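Local coordinates for protein EreC (Klebsiella pneumoniae, PDB 6XCQ) that probably hydrolyses the macrolide lactone ring of erythromycin as an esterase, a reaction that gives bacteria resistance to the antibiotic, at residues H306-Q311 against A411-N416. The protein carries 1 engineered substitution. Numbering follows the deposited sequence.
Sequences HNNNLQ and ASVETN. Engineered in segment 306-311: Asn309 (natural residue His).
Asn308 and Val413 approach each other to 8.4 Å between their CA atoms, where the short helix 307-310 lies beside the strand 411-414. No direct hydrogen bond joins the two segments. The meeting is made by side chains, with one water between them. Val413 sits between two amides. Its CG1 lies 3.9 Å from Asn308 OD1, well out of the amide plane, and the two side chains pass at a slant. That oxygen has its polar partner elsewhere, in Ser408 OG. The other branch, CG2, packs against Gln311, 3.7 Å from OE1. Gln311 reaches this far because CG lies opposite the backbone N (chi1 -171°) and the chain stays extended to the amide. Gln311 and Val413 run past each other in opposite directions. Beyond Val413, Gln311 NE2 comes within 3.9 Å of both CB and OG1 of Thr415, a van der Waals contact. Thr313 OG1 is hydrogen-bonded to both Gln311 NE2 and Thr415 OG1, so it links the two side chains. A water lies 2.9 Å from Glu414 O, to which it can donate. It accepts a weak bond from Gln311 NE2, so the bridge is a loose one.

The start of the helical turn carries the geometry of a capping box between His306 and Asn309. Its firm part is a nearly straight 3.0 Å bond from Asn308 N to His306 ND1, in the ring plane. A second bond, from His306 N to Asn309 OD1, is weak and belongs to this variant: Asn309 is engineered, naturally a histidine.

The turn follows strand 301-304 of the main mixed sheet. Strand 411-414 belongs instead to a two-stranded antiparallel hairpin with 405-408. Phe317 of strand 315-317 touches Asn308 and Val413, while Ala420 of helix 417-420 packs on Gln311 and Thr415.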
ATOM      1  N   HIS A 306       4.795   0.320  -1.614  1.00 14.64           N
ATOM      2  CA  HIS A 306       6.250   0.457  -1.599  1.00 14.67           C
ATOM      3  C   HIS A 306       6.892  -0.734  -2.316  1.00 12.58           C
ATOM      4  O   HIS A 306       6.311  -1.825  -2.367  1.00 13.52           O
ATOM      5  CB  HIS A 306       6.738   0.546  -0.150  1.00 13.71           C
ATOM      6  CG  HIS A 306       8.114   1.126   0.009  1.00 17.65           C
ATOM      7  ND1 HIS A 306       9.255   0.374  -0.148  1.00 14.29           N
ATOM      8  CD2 HIS A 306       8.528   2.375   0.335  1.00 13.88           C
ATOM      9  CE1 HIS A 306      10.318   1.132   0.074  1.00 20.40           C
ATOM     10  NE2 HIS A 306       9.905   2.350   0.375  1.00 14.40           N
ATOM     11  N   ASN A 307       8.090  -0.512  -2.897  1.00 13.47           N
ATOM     12  CA  ASN A 307       8.910  -1.617  -3.415  1.00 13.60           C
ATOM     13  C   ASN A 307       8.965  -2.774  -2.424  1.00 11.35           C
ATOM     14  O   ASN A 307       8.822  -3.943  -2.800  1.00 14.39           O
ATOM     15  CB  ASN A 307      10.351  -1.164  -3.704  1.00 12.48           C
ATOM     16  CG  ASN A 307      10.487  -0.322  -4.968  1.00 13.13           C
ATOM     17  OD1 ASN A 307       9.507  -0.005  -5.644  1.00 10.53           O
ATOM     18  ND2 ASN A 307      11.729   0.045  -5.287  1.00 13.07           N
ATOM     19  N   ASN A 308       9.214  -2.459  -1.148  1.00 13.72           N
ATOM     20  CA  ASN A 308       9.338  -3.495  -0.128  1.00 10.50           C
ATOM     21  C   ASN A 308       8.046  -4.292   0.055  1.00 15.79           C
ATOM     22  O   ASN A 308       8.105  -5.432   0.525  1.00 11.39           O
ATOM     23  CB  ASN A 308       9.742  -2.883   1.215  1.00 13.77           C
ATOM     24  CG  ASN A 308      11.120  -2.235   1.180  1.00 18.26           C
ATOM     25  OD1 ASN A 308      11.787  -2.220   0.156  1.00 15.73           O
ATOM     26  ND2 ASN A 308      11.535  -1.685   2.305  1.00 16.65           N
ATOM     27  N   ASN A 309       6.883  -3.724  -0.281  1.00 11.92           N
ATOM     28  CA  ASN A 309       5.652  -4.505  -0.161  1.00 12.81           C
ATOM     29  C   ASN A 309       5.382  -5.324  -1.419  1.00 15.22           C
ATOM     30  O   ASN A 309       4.872  -6.445  -1.328  1.00 14.87           O
ATOM     31  CB  ASN A 309       4.429  -3.612   0.106  1.00 15.35           C
ATOM     32  CG  ASN A 309       4.569  -2.750   1.346  1.00 23.35           C
ATOM     33  OD1 ASN A 309       4.611  -1.526   1.252  1.00 23.34           O
ATOM     34  ND2 ASN A 309       4.596  -3.382   2.513  1.00 17.18           N
ATOM     35  N   LEU A 310       5.703  -4.779  -2.591  1.00 13.06           N
ATOM     36  CA  LEU A 310       5.433  -5.461  -3.848  1.00 15.76           C
ATOM     37  C   LEU A 310       6.415  -6.588  -4.129  1.00 17.32           C
ATOM     38  O   LEU A 310       6.097  -7.481  -4.926  1.00 14.15           O
ATOM     39  CB  LEU A 310       5.486  -4.466  -5.009  1.00 15.36           C
ATOM     40  CG  LEU A 310       4.512  -3.284  -5.022  1.00 20.69           C
ATOM     41  CD1 LEU A 310       4.800  -2.455  -6.255  1.00 14.28           C
ATOM     42  CD2 LEU A 310       3.082  -3.759  -5.053  1.00 14.56           C
ATOM     43  N   GLN A 311       7.602  -6.536  -3.523  1.00 12.97           N
ATOM     44  CA  GLN A 311       8.663  -7.514  -3.760  1.00 16.02           C
ATOM     45  C   GLN A 311       8.137  -8.932  -3.585  1.00 16.80           C
ATOM     46  O   GLN A 311       7.292  -9.185  -2.727  1.00 12.59           O
ATOM     47  CB  GLN A 311       9.806  -7.249  -2.772  1.00 13.68           C
ATOM     48  CG  GLN A 311      11.081  -8.034  -3.019  1.00 16.34           C
ATOM     49  CD  GLN A 311      12.243  -7.508  -2.204  1.00 18.18           C
ATOM     50  OE1 GLN A 311      12.506  -6.298  -2.160  1.00 16.87           O
ATOM     51  NE2 GLN A 311      12.946  -8.414  -1.545  1.00 16.45           N
ATOM     52  N   ALA A 411      18.544   3.372   2.319  1.00 17.89           N
ATOM     53  CA  ALA A 411      19.391   2.188   2.364  1.00 20.14           C
ATOM     54  C   ALA A 411      19.253   1.394   1.067  1.00 22.89           C
ATOM     55  O   ALA A 411      18.963   1.978   0.020  1.00 15.79           O
ATOM     56  CB  ALA A 411      19.030   1.324   3.581  1.00 17.54           C
ATOM     57  N   SER A 412      19.491   0.077   1.124  1.00 16.71           N
ATOM     58  CA  SER A 412      19.242  -0.843   0.016  1.00 15.71           C
ATOM     59  C   SER A 412      18.714  -2.173   0.550  1.00 19.71           C
ATOM     60  O   SER A 412      18.890  -2.506   1.719  1.00 19.37           O
ATOM     61  CB  SER A 412      20.500  -1.110  -0.839  1.00 19.39           C
ATOM     62  OG  SER A 412      20.962   0.059  -1.498  1.00 22.93           O
ATOM     63  N   VAL A 413      18.051  -2.929  -0.321  1.00 19.95           N
ATOM     64  CA  VAL A 413      17.716  -4.320  -0.051  1.00 13.94           C
ATOM     65  C   VAL A 413      18.541  -5.169  -1.006  1.00 21.56           C
ATOM     66  O   VAL A 413      18.918  -4.719  -2.090  1.00 20.68           O
ATOM     67  CB  VAL A 413      16.205  -4.633  -0.202  1.00 21.71           C
ATOM     68  CG1 VAL A 413      15.377  -3.695   0.658  1.00 19.43           C
ATOM     69  CG2 VAL A 413      15.773  -4.556  -1.657  1.00 25.51           C
ATOM     70  N   GLU A 414      18.833  -6.397  -0.599  1.00 15.34           N
ATOM     71  CA  GLU A 414      19.549  -7.347  -1.440  1.00 15.76           C
ATOM     72  C   GLU A 414      18.701  -8.592  -1.621  1.00 20.13           C
ATOM     73  O   GLU A 414      18.129  -9.104  -0.657  1.00 15.68           O
ATOM     74  CB  GLU A 414      20.899  -7.726  -0.833  1.00 18.60           C
ATOM     75  CG  GLU A 414      21.549  -8.920  -1.528  1.00 33.67           C
ATOM     76  CD  GLU A 414      23.060  -9.013  -1.298  1.00 47.61           C
ATOM     77  OE1 GLU A 414      23.558  -8.388  -0.325  1.00 37.31           O
ATOM     78  OE2 GLU A 414      23.739  -9.714  -2.098  1.00 26.70           O
ATOM     79  N   THR A 415      18.640  -9.092  -2.850  1.00 18.13           N
ATOM     80  CA  THR A 415      17.780 -10.227  -3.165  1.00 22.85           C
ATOM     81  C   THR A 415      18.180 -10.725  -4.551  1.00 26.04           C
ATOM     82  O   THR A 415      19.115 -10.203  -5.175  1.00 22.97           O
ATOM     83  CB  THR A 415      16.300  -9.813  -3.087  1.00 18.45           C
ATOM     84  OG1 THR A 415      15.449 -10.969  -3.159  1.00 18.48           O
ATOM     85  CG2 THR A 415      15.981  -8.861  -4.202  1.00 15.11           C
ATOM     86  N   ASN A 416      17.487 -11.759  -5.013  1.00 21.25           N
ATOM     87  CA  ASN A 416      17.538 -12.168  -6.415  1.00 21.12           C
ATOM     88  C   ASN A 416      16.516 -11.324  -7.154  1.00 22.74           C
ATOM     89  O   ASN A 416      15.309 -11.570  -7.048  1.00 17.63           O
ATOM     90  CB  ASN A 416      17.233 -13.657  -6.579  1.00 18.96           C
ATOM     91  CG  ASN A 416      17.300 -14.122  -8.031  1.00 32.34           C
ATOM     92  OD1 ASN A 416      16.829 -13.451  -8.956  1.00 28.84           O
ATOM     93  ND2 ASN A 416      17.891 -15.286  -8.234  1.00 29.99           N
TER
HETATM   94  O   HOH W   1      15.572  -8.473   0.524  1.00 19.34           O